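Local coordinates for beta-agarase D (Zobellia galactanivorans, PDB 4ASM), which cleaves the beta-1,4-galactosidic linkages of agarose at random with retention of the anomeric configuration, here seen as its catalytic domain, at residues A[28-33]-A[125-130]; A[46-49]-A[55-58]; A[95-100]-A[325-330]; A[106-111]-A[331-336]. One frame throughout, in Å; residues are numbered along the deposited sequence.

In the fold
The four contacts illustrate how one catalytic domain of glycoside hydrolase family 16 varies its chemistry with place in the fold. Contact 2 is the most extensive and largely buried: a bulged hairpin with backbone bonds and aromatic packing. Contact 1 touches it, through Ser32 and Asp33 meeting Lys55 and Trp56, but is a smaller, partly buried meeting of loops that relies on methyl groups and one water. Contact 3, also buried, pairs a small apolar touch with a long salt bridge, with Glu326 of the probable substrate site next to Asp327 in the chain. Contact 4 lies at the surface and consists of a carboxylate held by two donors of a turn; it shares helix 329-333 with contact 3, about 13 Å away between centres.

Contact 1: A[28-33]-A[125-130]; sequences QTAASD and NKTRVK
A small, water-bridged loop-to-loop contact joins Ala30 and Ala31 to Thr127, between the chain that leaves strand 24-27 and the connection from strand 112-125 to strand 133-140. The apolar part is slight but close: Ala31 CB lies 3.9 Å from Thr127 CB and equally near its CG2. The threonine can serve two neighbours because its branches diverge. CG2 stands opposite the backbone N across the CA-CB bond, while OG1 lies beside that N (chi1 -55°) and comes within 3.8 Å of Ala30 CB. From there the hydroxyl donates to a water at 2.7 Å from Thr127 OG1, and the water in turn donates to Ala30 O, also at 2.7 Å. In the jelly-roll sandwich of family 16, this closes two loops over strand 350-362, whose Val358 packs against both Ala31 and Val129. The alanine-bearing loop curls through a helix-like turn, in which Gln28 O accepts from Ser32 N at 3.1 Å and from Ser32 OG at 2.8 Å, the latter donor tilted 33° out of the carbonyl plane. The side chain of Asn125 packs on Trp56 and Ile321.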
loop_
_atom_site.group_PDB
_atom_site.type_symbol
_atom_site.label_atom_id
_atom_site.label_comp_id
_atom_site.label_asym_id
_atom_site.label_seq_id
_atom_site.Cartn_x
_atom_site.Cartn_y
_atom_site.Cartn_z
ATOM N N GLN A 28 -9.992 15.590 -8.337
ATOM C CA GLN A 28 -9.355 15.187 -9.587
ATOM C C GLN A 28 -10.275 14.180 -10.248
ATOM O O GLN A 28 -10.320 13.003 -9.895
ATOM C CB GLN A 28 -7.962 14.624 -9.321
ATOM C CG GLN A 28 -7.086 15.579 -8.533
ATOM C CD GLN A 28 -6.874 16.905 -9.274
ATOM O OE1 GLN A 28 -6.299 16.931 -10.369
ATOM N NE2 GLN A 28 -7.352 18.001 -8.690
ATOM N N THR A 29 -11.087 14.684 -11.170
ATOM C CA THR A 29 -12.214 13.953 -11.718
ATOM C C THR A 29 -11.801 12.708 -12.518
ATOM O O THR A 29 -12.371 11.631 -12.330
ATOM C CB THR A 29 -13.083 14.945 -12.545
ATOM O OG1 THR A 29 -13.934 15.675 -11.635
ATOM C CG2 THR A 29 -13.927 14.253 -13.565
ATOM N N ALA A 30 -10.776 12.833 -13.357
ATOM C CA ALA A 30 -10.374 11.712 -14.203
ATOM C C ALA A 30 -9.787 10.566 -13.383
ATOM O O ALA A 30 -10.024 9.411 -13.682
ATOM C CB ALA A 30 -9.396 12.156 -15.270
ATOM N N ALA A 31 -9.032 10.909 -12.335
ATOM C CA ALA A 31 -8.419 9.879 -11.481
ATOM C C ALA A 31 -9.410 9.158 -10.577
ATOM O O ALA A 31 -9.242 7.974 -10.279
ATOM C CB ALA A 31 -7.319 10.479 -10.633
ATOM N N SER A 32 -10.418 9.892 -10.114
ATOM C CA SER A 32 -11.336 9.364 -9.105
ATOM C C SER A 32 -12.365 8.416 -9.701
ATOM O O SER A 32 -12.726 8.528 -10.869
ATOM C CB SER A 32 -12.007 10.519 -8.369
ATOM O OG SER A 32 -11.021 11.348 -7.785
ATOM N N ASP A 33 -12.845 7.481 -8.891
ATOM C CA ASP A 33 -13.779 6.483 -9.378
ATOM C C ASP A 33 -14.616 5.937 -8.216
ATOM O O ASP A 33 -14.060 5.417 -7.234
ATOM C CB ASP A 33 -13.012 5.333 -10.053
ATOM C CG ASP A 33 -13.886 4.492 -10.960
ATOM O OD1 ASP A 33 -15.139 4.597 -10.841
ATOM O OD2 ASP A 33 -13.326 3.733 -11.771
ATOM N N ASN A 125 -4.307 2.869 -12.505
ATOM C CA ASN A 125 -5.083 4.042 -12.912
ATOM C C ASN A 125 -4.389 4.776 -14.049
ATOM O O ASN A 125 -3.150 4.853 -14.091
ATOM C CB ASN A 125 -5.308 4.948 -11.676
ATOM C CG ASN A 125 -6.439 5.944 -11.846
ATOM O OD1 ASN A 125 -7.414 5.947 -11.068
ATOM N ND2 ASN A 125 -6.309 6.804 -12.808
ATOM N N LYS A 126 -5.184 5.289 -14.995
ATOM C CA LYS A 126 -4.593 5.943 -16.177
ATOM C C LYS A 126 -4.138 7.378 -15.902
ATOM O O LYS A 126 -3.505 7.996 -16.761
ATOM C CB LYS A 126 -5.596 5.926 -17.325
ATOM C CG LYS A 126 -5.937 4.512 -17.725
ATOM C CD LYS A 126 -5.220 4.105 -18.968
ATOM C CE LYS A 126 -6.093 4.295 -20.163
ATOM N NZ LYS A 126 -5.317 3.938 -21.374
ATOM N N THR A 127 -4.472 7.897 -14.721
ATOM C CA THR A 127 -4.113 9.250 -14.333
ATOM C C THR A 127 -3.126 9.179 -13.181
ATOM O O THR A 127 -3.474 8.660 -12.107
ATOM C CB THR A 127 -5.350 10.068 -13.919
ATOM O OG1 THR A 127 -6.303 10.036 -14.992
ATOM C CG2 THR A 127 -4.953 11.530 -13.607
ATOM N N ARG A 128 -1.924 9.707 -13.401
ATOM C CA ARG A 128 -0.872 9.694 -12.385
ATOM C C ARG A 128 -1.078 10.776 -11.342
ATOM O O ARG A 128 -1.811 11.738 -11.549
ATOM C CB ARG A 128 0.505 9.802 -13.048
ATOM C CG ARG A 128 0.833 8.553 -13.854
ATOM C CD ARG A 128 2.184 8.643 -14.535
ATOM N NE ARG A 128 2.476 7.415 -15.274
ATOM C CZ ARG A 128 3.151 7.389 -16.420
ATOM N NH1 ARG A 128 3.613 8.525 -16.933
ATOM N NH2 ARG A 128 3.392 6.241 -17.037
ATOM N N VAL A 129 -0.433 10.595 -10.195
ATOM C CA VAL A 129 -0.525 11.572 -9.113
ATOM C C VAL A 129 0.859 12.043 -8.676
ATOM O O VAL A 129 1.859 11.317 -8.808
ATOM C CB VAL A 129 -1.310 11.000 -7.908
ATOM C CG1 VAL A 129 -2.709 10.526 -8.329
ATOM C CG2 VAL A 129 -0.567 9.858 -7.210
ATOM N N LYS A 130 0.912 13.259 -8.144
ATOM C CA LYS A 130 2.157 13.811 -7.605
ATOM C C LYS A 130 1.808 14.820 -6.515
ATOM O O LYS A 130 0.758 15.476 -6.579
ATOM C CB LYS A 130 2.985 14.492 -8.720
ATOM C CG LYS A 130 4.465 14.725 -8.309
ATOM C CD LYS A 130 5.278 15.331 -9.453
ATOM C CE LYS A 130 6.731 15.491 -9.052
ATOM N NZ LYS A 130 7.545 15.884 -10.239
HETATM O O HOH W 1 -7.996 7.961 -14.730
#

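Contact 2: A[46-49]-A[55-58]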
loop_
_atom_site.group_PDB
_atom_site.type_symbol
_atom_site.label_atom_id
_atom_site.label_comp_id
_atom_site.label_asym_id
_atom_site.label_seq_id
_atom_site.Cartn_x
_atom_site.Cartn_y
_atom_site.Cartn_z
ATOM N N VAL A 46 -7.231 -4.714 -21.059
ATOM C CA VAL A 46 -8.153 -3.680 -21.510
ATOM C C VAL A 46 -8.199 -2.497 -20.540
ATOM O O VAL A 46 -7.878 -2.624 -19.341
ATOM C CB VAL A 46 -9.602 -4.229 -21.681
ATOM C CG1 VAL A 46 -9.665 -5.363 -22.696
ATOM C CG2 VAL A 46 -10.165 -4.682 -20.331
ATOM N N ASP A 47 -8.623 -1.357 -21.059
ATOM C CA ASP A 47 -8.958 -0.210 -20.243
ATOM C C ASP A 47 -10.397 -0.378 -19.781
ATOM O O ASP A 47 -11.220 -0.994 -20.483
ATOM C CB ASP A 47 -8.886 1.087 -21.062
ATOM C CG ASP A 47 -7.478 1.453 -21.492
ATOM O OD1 ASP A 47 -6.478 1.003 -20.878
ATOM O OD2 ASP A 47 -7.365 2.236 -22.465
ATOM N N PHE A 48 -10.726 0.200 -18.634
ATOM C CA PHE A 48 -12.106 0.198 -18.159
ATOM C C PHE A 48 -12.449 1.449 -17.371
ATOM O O PHE A 48 -11.574 2.201 -16.952
ATOM C CB PHE A 48 -12.471 -1.095 -17.397
ATOM C CG PHE A 48 -11.704 -1.321 -16.108
ATOM C CD1 PHE A 48 -12.212 -0.843 -14.913
ATOM C CD2 PHE A 48 -10.524 -2.064 -16.087
ATOM C CE1 PHE A 48 -11.555 -1.070 -13.683
ATOM C CE2 PHE A 48 -9.862 -2.295 -14.865
ATOM C CZ PHE A 48 -10.383 -1.787 -13.670
ATOM N N GLY A 49 -13.746 1.683 -17.221
ATOM C CA GLY A 49 -14.283 2.852 -16.550
ATOM C C GLY A 49 -15.754 3.023 -16.882
ATOM O O GLY A 49 -16.322 2.226 -17.629
ATOM N N LYS A 55 -10.497 4.813 -17.106
ATOM C CA LYS A 55 -9.864 5.243 -15.866
ATOM C C LYS A 55 -8.785 4.280 -15.390
ATOM O O LYS A 55 -7.916 4.680 -14.626
ATOM C CB LYS A 55 -10.907 5.383 -14.758
ATOM C CG LYS A 55 -11.824 6.567 -14.930
ATOM C CD LYS A 55 -12.755 6.707 -13.751
ATOM C CE LYS A 55 -13.693 7.891 -13.942
ATOM N NZ LYS A 55 -12.990 9.152 -13.584
ATOM N N TRP A 56 -8.884 3.020 -15.790
ATOM C CA TRP A 56 -7.981 1.973 -15.337
ATOM C C TRP A 56 -7.644 1.034 -16.471
ATOM O O TRP A 56 -8.378 0.971 -17.469
ATOM C CB TRP A 56 -8.638 1.109 -14.240
ATOM C CG TRP A 56 -9.219 1.868 -13.092
ATOM C CD1 TRP A 56 -10.472 2.378 -13.007
ATOM C CD2 TRP A 56 -8.569 2.190 -11.851
ATOM N NE1 TRP A 56 -10.657 3.001 -11.803
ATOM C CE2 TRP A 56 -9.501 2.911 -11.072
ATOM C CE3 TRP A 56 -7.293 1.922 -11.315
ATOM C CZ2 TRP A 56 -9.201 3.396 -9.784
ATOM C CZ3 TRP A 56 -6.987 2.403 -10.041
ATOM C CH2 TRP A 56 -7.944 3.131 -9.279
ATOM N N TYR A 57 -6.571 0.272 -16.306
ATOM C CA TYR A 57 -6.402 -0.978 -17.052
ATOM C C TYR A 57 -6.127 -2.137 -16.095
ATOM O O TYR A 57 -5.618 -1.938 -14.977
ATOM C CB TYR A 57 -5.370 -0.886 -18.189
ATOM C CG TYR A 57 -4.017 -0.335 -17.822
ATOM C CD1 TYR A 57 -3.761 1.028 -17.895
ATOM C CD2 TYR A 57 -2.981 -1.181 -17.422
ATOM C CE1 TYR A 57 -2.504 1.542 -17.580
ATOM C CE2 TYR A 57 -1.724 -0.675 -17.102
ATOM C CZ TYR A 57 -1.497 0.682 -17.179
ATOM O OH TYR A 57 -0.243 1.177 -16.853
ATOM N N ASN A 58 -6.484 -3.341 -16.538
ATOM C CA ASN A 58 -6.474 -4.533 -15.691
ATOM C C ASN A 58 -5.125 -5.238 -15.640
ATOM O O ASN A 58 -5.053 -6.484 -15.642
ATOM C CB ASN A 58 -7.616 -5.499 -16.076
ATOM C CG ASN A 58 -7.523 -5.994 -17.525
ATOM O OD1 ASN A 58 -6.739 -5.472 -18.332
ATOM N ND2 ASN A 58 -8.326 -7.011 -17.854
#
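Phe48 O takes two backbone donors at once, Lys55 N at 2.8 Å and Trp56 N at 3.0 Å, and this doubling defines a classic beta bulge in the hairpin of strands 47-48 and 56-57. The return bond, Phe48 N to Trp56 O, is 2.7 Å long and completes the hydrogen-bonded pair. Farther along, Asn58 N reaches Val46 O at 3.2 Å, nearly along the C=O axis. The side chain of Asn58 continues the ladder: OD1 receives Val46 N at 2.9 Å in an almost straight bond (167°), while ND2 is held by Asn44 O. Asn58 O accepts from Gln81 NE2, a residue that probably binds substrate.

The aromatic face follows. Phe48 CG sits between the backbone N and the carbonyl carbon (chi1 64°), which lays the ring over its partner strand; Trp56 CB then rests on the ring face, 3.6 Å from the centroid, in a CH-pi contact. The two rings themselves are near parallel, at 20°, but slid so far apart that they barely overlap. Phe39 stacks on Phe48, and Val84, Val86 and Ile123 add aliphatic packing.

Asp47 and Tyr57 occupy the other face as a non-hydrogen-bonded pair, with Asp47 OD1 3.5 Å from Tyr57 CB. Their polar ends look elsewhere: Asp47 to Lys126, Tyr57 OH to Asn62 N. Lys55 NZ and Trp56 NE1 likewise bond to Ser32 O and Asp33. The chemistry thus divides the work: backbone bonds set the register, ring packing covers the Phe48-Trp56 face, and side-chain polar ends tie the hairpin to its surroundings.

Contact 3: A[95-100]-A[325-330]; sequences ASRIPG and VEDQSW. With IMD (imidazole), chain C.
Ala95 and Val325 meet through single methyl groups, CB to CG1 at 4.2 Å, while two residues further along each chain Arg97 and Asp327 form a long salt bridge, NH2 to OD2 at 3.8 Å. The carboxylate oxygen lies in the plane of the guanidinium, at its edge, with the two flat groups turned 45° against each other. A water lies between them, donating to Asp327 OD2 at 2.7 Å and accepting a weak bond from Arg97 NH2. Other partners hold both groups more firmly. Thr118 OG1 bonds to Arg97 NE and to Asp327 OD2, Pro338 O takes Arg97 NH1, and Ser337 OG meets Asp327 OD1.

Glu326, between Val325 and Asp327, points away from segment 95-100 into the cleft, where it probably binds substrate. Its chain runs extended beyond CG (chi2 176°), and OE2 accepts N3 of an imidazole, probably from the crystallisation liquor, at 2.8 Å and 167°. Asn324 ND2 bonds to the same oxygen, and the imidazole also reaches Glu160, the probable nucleophile. Were Glu326 replaced by an alanine, the Asn324 amide and the imidazole are likely to lose the acceptor they share.

Strands 90-96 and 320-326 do not pair directly; each runs antiparallel to strand 112-125, and beyond Asp327 the chain turns at the N-cap residue Gln328 into helix 329-333.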
loop_
_atom_site.group_PDB
_atom_site.type_symbol
_atom_site.label_atom_id
_atom_site.label_comp_id
_atom_site.label_asym_id
_atom_site.label_seq_id
_atom_site.Cartn_x
_atom_site.Cartn_y
_atom_site.Cartn_z
ATOM N N ALA A 95 -8.490 -13.396 -5.577
ATOM C CA ALA A 95 -7.452 -14.392 -5.713
ATOM C C ALA A 95 -8.088 -15.757 -5.878
ATOM O O ALA A 95 -9.200 -15.990 -5.382
ATOM C CB ALA A 95 -6.579 -14.371 -4.469
ATOM N N SER A 96 -7.365 -16.647 -6.554
ATOM C CA SER A 96 -7.785 -18.040 -6.691
ATOM C C SER A 96 -6.555 -18.907 -6.901
ATOM O O SER A 96 -5.453 -18.388 -7.110
ATOM C CB SER A 96 -8.741 -18.210 -7.879
ATOM O OG SER A 96 -8.035 -18.044 -9.109
ATOM N N ARG A 97 -6.738 -20.227 -6.844
ATOM C CA ARG A 97 -5.655 -21.147 -7.157
ATOM C C ARG A 97 -6.137 -22.211 -8.124
ATOM O O ARG A 97 -7.289 -22.667 -8.040
ATOM C CB ARG A 97 -5.139 -21.824 -5.884
ATOM C CG ARG A 97 -4.512 -20.878 -4.871
ATOM C CD ARG A 97 -3.263 -21.504 -4.279
ATOM N NE ARG A 97 -2.583 -20.662 -3.297
ATOM C CZ ARG A 97 -2.808 -20.704 -1.994
ATOM N NH1 ARG A 97 -3.729 -21.528 -1.491
ATOM N NH2 ARG A 97 -2.101 -19.929 -1.185
ATOM N N ILE A 98 -5.238 -22.626 -9.010
ATOM C CA ILE A 98 -5.485 -23.729 -9.944
ATOM C C ILE A 98 -4.863 -24.987 -9.336
ATOM O O ILE A 98 -3.699 -24.944 -8.910
ATOM C CB ILE A 98 -4.848 -23.414 -11.323
ATOM C CG1 ILE A 98 -5.694 -22.398 -12.112
ATOM C CG2 ILE A 98 -4.636 -24.698 -12.143
ATOM C CD1 ILE A 98 -7.064 -22.901 -12.593
ATOM N N PRO A 99 -5.627 -26.109 -9.260
ATOM C CA PRO A 99 -5.016 -27.294 -8.627
ATOM C C PRO A 99 -3.697 -27.710 -9.296
ATOM O O PRO A 99 -3.604 -27.759 -10.532
ATOM C CB PRO A 99 -6.089 -28.382 -8.791
ATOM C CG PRO A 99 -7.372 -27.660 -9.014
ATOM C CD PRO A 99 -7.032 -26.334 -9.656
ATOM N N GLY A 100 -2.675 -27.955 -8.488
ATOM C CA GLY A 100 -1.363 -28.405 -8.973
ATOM C C GLY A 100 -0.436 -27.327 -9.501
ATOM O O GLY A 100 0.706 -27.620 -9.874
ATOM N N VAL A 325 -4.022 -7.503 -5.138
ATOM C CA VAL A 325 -3.872 -8.482 -4.083
ATOM C C VAL A 325 -2.522 -9.175 -4.332
ATOM O O VAL A 325 -2.144 -9.394 -5.481
ATOM C CB VAL A 325 -5.052 -9.481 -4.122
ATOM C CG1 VAL A 325 -4.743 -10.791 -3.359
ATOM C CG2 VAL A 325 -6.323 -8.772 -3.602
ATOM N N GLU A 326 -1.805 -9.517 -3.256
ATOM C CA GLU A 326 -0.497 -10.179 -3.367
ATOM C C GLU A 326 -0.326 -11.289 -2.361
ATOM O O GLU A 326 -0.724 -11.154 -1.204
ATOM C CB GLU A 326 0.653 -9.183 -3.162
ATOM C CG GLU A 326 0.748 -8.156 -4.272
ATOM C CD GLU A 326 1.821 -7.109 -4.012
ATOM O OE1 GLU A 326 2.605 -7.253 -3.037
ATOM O OE2 GLU A 326 1.892 -6.142 -4.806
ATOM N N ASP A 327 0.307 -12.367 -2.817
ATOM C CA ASP A 327 0.866 -13.412 -1.972
ATOM C C ASP A 327 2.373 -13.147 -1.911
ATOM O O ASP A 327 3.127 -13.542 -2.800
ATOM C CB ASP A 327 0.561 -14.778 -2.610
ATOM C CG ASP A 327 0.766 -15.941 -1.657
ATOM O OD1 ASP A 327 1.455 -15.762 -0.637
ATOM O OD2 ASP A 327 0.255 -17.046 -1.946
ATOM N N GLN A 328 2.810 -12.438 -0.877
ATOM C CA GLN A 328 4.218 -11.993 -0.807
ATOM C C GLN A 328 5.156 -13.104 -0.363
ATOM O O GLN A 328 4.750 -14.034 0.347
ATOM C CB GLN A 328 4.337 -10.745 0.072
ATOM C CG GLN A 328 3.485 -9.604 -0.502
ATOM C CD GLN A 328 3.484 -8.335 0.329
ATOM O OE1 GLN A 328 3.010 -7.272 -0.118
ATOM N NE2 GLN A 328 3.968 -8.435 1.537
ATOM N N SER A 329 6.426 -13.011 -0.759
ATOM C CA SER A 329 7.380 -14.066 -0.474
ATOM C C SER A 329 7.475 -14.427 0.995
ATOM O O SER A 329 7.477 -15.605 1.333
ATOM C CB SER A 329 8.771 -13.692 -0.994
ATOM O OG SER A 329 8.738 -13.443 -2.381
ATOM N N TRP A 330 7.562 -13.420 1.866
ATOM C CA TRP A 330 7.738 -13.694 3.308
ATOM C C TRP A 330 6.535 -14.444 3.901
ATOM O O TRP A 330 6.696 -15.382 4.707
ATOM C CB TRP A 330 8.060 -12.393 4.088
ATOM C CG TRP A 330 6.894 -11.426 4.203
ATOM C CD1 TRP A 330 6.295 -10.737 3.198
ATOM C CD2 TRP A 330 6.183 -11.090 5.399
ATOM N NE1 TRP A 330 5.265 -9.962 3.692
ATOM C CE2 TRP A 330 5.173 -10.169 5.044
ATOM C CE3 TRP A 330 6.310 -11.483 6.746
ATOM C CZ2 TRP A 330 4.287 -9.631 5.982
ATOM C CZ3 TRP A 330 5.435 -10.946 7.675
ATOM C CH2 TRP A 330 4.426 -10.037 7.287
HETATM N N1 IMD C . 3.712 -2.436 -2.277
HETATM C C2 IMD C . 3.501 -3.265 -3.314
HETATM N N3 IMD C . 2.687 -4.260 -2.906
HETATM C C4 IMD C . 2.370 -4.062 -1.605
HETATM C C5 IMD C . 3.023 -2.901 -1.213
HETATM O O HOH W 2 0.882 -19.666 -1.801
#

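Contact 4: A[106-111]-A[331-336]; sequences TGSNNT and QAEAYR
The backbones of Gly107 and Glu333 approach to 6.7 Å between CA atoms, where a type I beta turn from Gly107 to Asn110 faces the last turn of helix 329-333. Glu333 reaches across. Its chain is extended, with CG anti to the backbone N (chi1 179°), and delivers the carboxylate to Ser108, which grips it with two bonds. Ser108 N donates to the syn lone pair of Glu333 OE1 at 2.8 Å, and Ser108 OG donates to Glu333 OE2 at 2.7 Å, again from the syn side but 25° out of the carboxylate plane. Each oxygen thus has its own donor on the same serine, which is likely to fix the rotation of the flat group. The serine hydroxyl stands between its backbone N and carbonyl carbon, close enough to the N-H for both to face one carboxylate. Gly107, lacking a side chain, brings its CA within 3.4 Å of Glu333 OE1. Both Ser108 donors would probably lose their acceptors if Glu333 gave way to an alanine, removing this polar tie between turn and helix.

The turn is closed internally by Asn110 N to Gly107 O at 3.0 Å. Arg115 NE and NH2 bond to the helix carbonyls Ala332 O and Glu333 O. Asn109 to Thr111, just beyond Ser108, probably bind substrate. The helix ends in a Schellman motif, Tyr335 having positive phi and Arg336 N bonding back to Gln331 O, so the contact pairs a hairpin turn between strands 102-106 and 112-125 with a helix C-terminus.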
loop_
_atom_site.group_PDB
_atom_site.type_symbol
_atom_site.label_atom_id
_atom_site.label_comp_id
_atom_site.label_asym_id
_atom_site.label_seq_id
_atom_site.Cartn_x
_atom_site.Cartn_y
_atom_site.Cartn_z
ATOM N N THR A 106 12.584 -16.543 -4.836
ATOM C CA THR A 106 13.768 -16.555 -3.982
ATOM C C THR A 106 13.342 -16.392 -2.521
ATOM O O THR A 106 12.706 -15.390 -2.147
ATOM C CB THR A 106 14.753 -15.478 -4.410
ATOM O OG1 THR A 106 15.105 -15.744 -5.775
ATOM C CG2 THR A 106 16.008 -15.532 -3.546
ATOM N N GLY A 107 13.680 -17.398 -1.721
ATOM C CA GLY A 107 13.364 -17.391 -0.298
ATOM C C GLY A 107 14.401 -16.676 0.555
ATOM O O GLY A 107 15.372 -16.085 0.044
ATOM N N SER A 108 14.205 -16.741 1.867
ATOM C CA SER A 108 15.040 -16.013 2.817
ATOM C C SER A 108 16.472 -16.540 2.897
ATOM O O SER A 108 17.331 -15.883 3.494
ATOM C CB SER A 108 14.395 -16.057 4.206
ATOM O OG SER A 108 14.409 -17.383 4.684
ATOM N N ASN A 109 16.740 -17.697 2.300
ATOM C CA ASN A 109 18.108 -18.209 2.257
ATOM C C ASN A 109 18.784 -17.933 0.934
ATOM O O ASN A 109 19.802 -18.551 0.612
ATOM C CB ASN A 109 18.176 -19.688 2.595
ATOM C CG ASN A 109 18.884 -19.918 3.893
ATOM O OD1 ASN A 109 18.344 -19.634 4.967
ATOM N ND2 ASN A 109 20.135 -20.382 3.810
ATOM N N ASN A 110 18.196 -17.021 0.166
ATOM C CA ASN A 110 18.773 -16.596 -1.110
ATOM C C ASN A 110 18.885 -17.772 -2.073
ATOM O O ASN A 110 19.874 -17.917 -2.812
ATOM C CB ASN A 110 20.145 -15.956 -0.867
ATOM C CG ASN A 110 20.457 -14.846 -1.845
ATOM O OD1 ASN A 110 19.564 -14.266 -2.465
ATOM N ND2 ASN A 110 21.757 -14.532 -1.983
ATOM N N THR A 111 17.876 -18.637 -2.031
ATOM C CA THR A 111 17.792 -19.821 -2.880
ATOM C C THR A 111 16.309 -20.012 -3.265
ATOM O O THR A 111 15.445 -19.563 -2.515
ATOM C CB THR A 111 18.405 -21.051 -2.176
ATOM O OG1 THR A 111 18.644 -22.082 -3.144
ATOM C CG2 THR A 111 17.541 -21.567 -1.015
ATOM N N GLN A 331 5.331 -14.049 3.489
ATOM C CA GLN A 331 4.132 -14.728 3.946
ATOM C C GLN A 331 4.097 -16.158 3.417
ATOM O O GLN A 331 3.803 -17.092 4.165
ATOM C CB GLN A 331 2.885 -13.954 3.484
ATOM C CG GLN A 331 2.608 -12.638 4.230
ATOM C CD GLN A 331 2.032 -12.860 5.636
ATOM O OE1 GLN A 331 0.820 -12.682 5.887
ATOM N NE2 GLN A 331 2.893 -13.229 6.540
ATOM N N ALA A 332 4.386 -16.331 2.128
ATOM C CA ALA A 332 4.312 -17.641 1.489
ATOM C C ALA A 332 5.345 -18.610 2.061
ATOM O O ALA A 332 5.032 -19.784 2.311
ATOM C CB ALA A 332 4.458 -17.495 -0.017
ATOM N N GLU A 333 6.570 -18.121 2.272
ATOM C CA GLU A 333 7.618 -18.979 2.827
ATOM C C GLU A 333 7.203 -19.516 4.204
ATOM O O GLU A 333 7.456 -20.691 4.523
ATOM C CB GLU A 333 8.934 -18.218 2.917
ATOM C CG GLU A 333 10.072 -19.058 3.525
ATOM C CD GLU A 333 11.451 -18.443 3.385
ATOM O OE1 GLU A 333 11.610 -17.462 2.641
ATOM O OE2 GLU A 333 12.383 -18.976 4.024
ATOM N N ALA A 334 6.563 -18.644 4.990
ATOM C CA ALA A 334 6.133 -18.967 6.349
ATOM C C ALA A 334 4.823 -19.766 6.381
ATOM O O ALA A 334 4.342 -20.110 7.470
ATOM C CB ALA A 334 5.969 -17.675 7.158
ATOM N N TYR A 335 4.256 -20.065 5.214
ATOM C CA TYR A 335 2.971 -20.786 5.088
ATOM C C TYR A 335 1.809 -19.993 5.670
ATOM O O TYR A 335 0.753 -20.551 6.014
ATOM C CB TYR A 335 3.041 -22.193 5.699
ATOM C CG TYR A 335 3.966 -23.115 4.932
ATOM C CD1 TYR A 335 3.530 -23.738 3.758
ATOM C CD2 TYR A 335 5.261 -23.343 5.364
ATOM C CE1 TYR A 335 4.367 -24.573 3.056
ATOM C CE2 TYR A 335 6.123 -24.181 4.645
ATOM C CZ TYR A 335 5.665 -24.789 3.497
ATOM O OH TYR A 335 6.510 -25.632 2.778
ATOM N N ARG A 336 1.999 -18.685 5.802
ATOM C CA ARG A 336 0.881 -17.844 6.213
ATOM C C ARG A 336 -0.125 -17.574 5.092
ATOM O O ARG A 336 -1.256 -17.212 5.392
ATOM C CB ARG A 336 1.333 -16.573 6.942
ATOM C CG ARG A 336 1.848 -16.885 8.363
ATOM C CD ARG A 336 2.011 -15.612 9.198
ATOM N NE ARG A 336 3.078 -14.818 8.613
ATOM C CZ ARG A 336 4.368 -14.929 8.927
ATOM N NH1 ARG A 336 4.789 -15.786 9.867
ATOM N NH2 ARG A 336 5.240 -14.177 8.292
#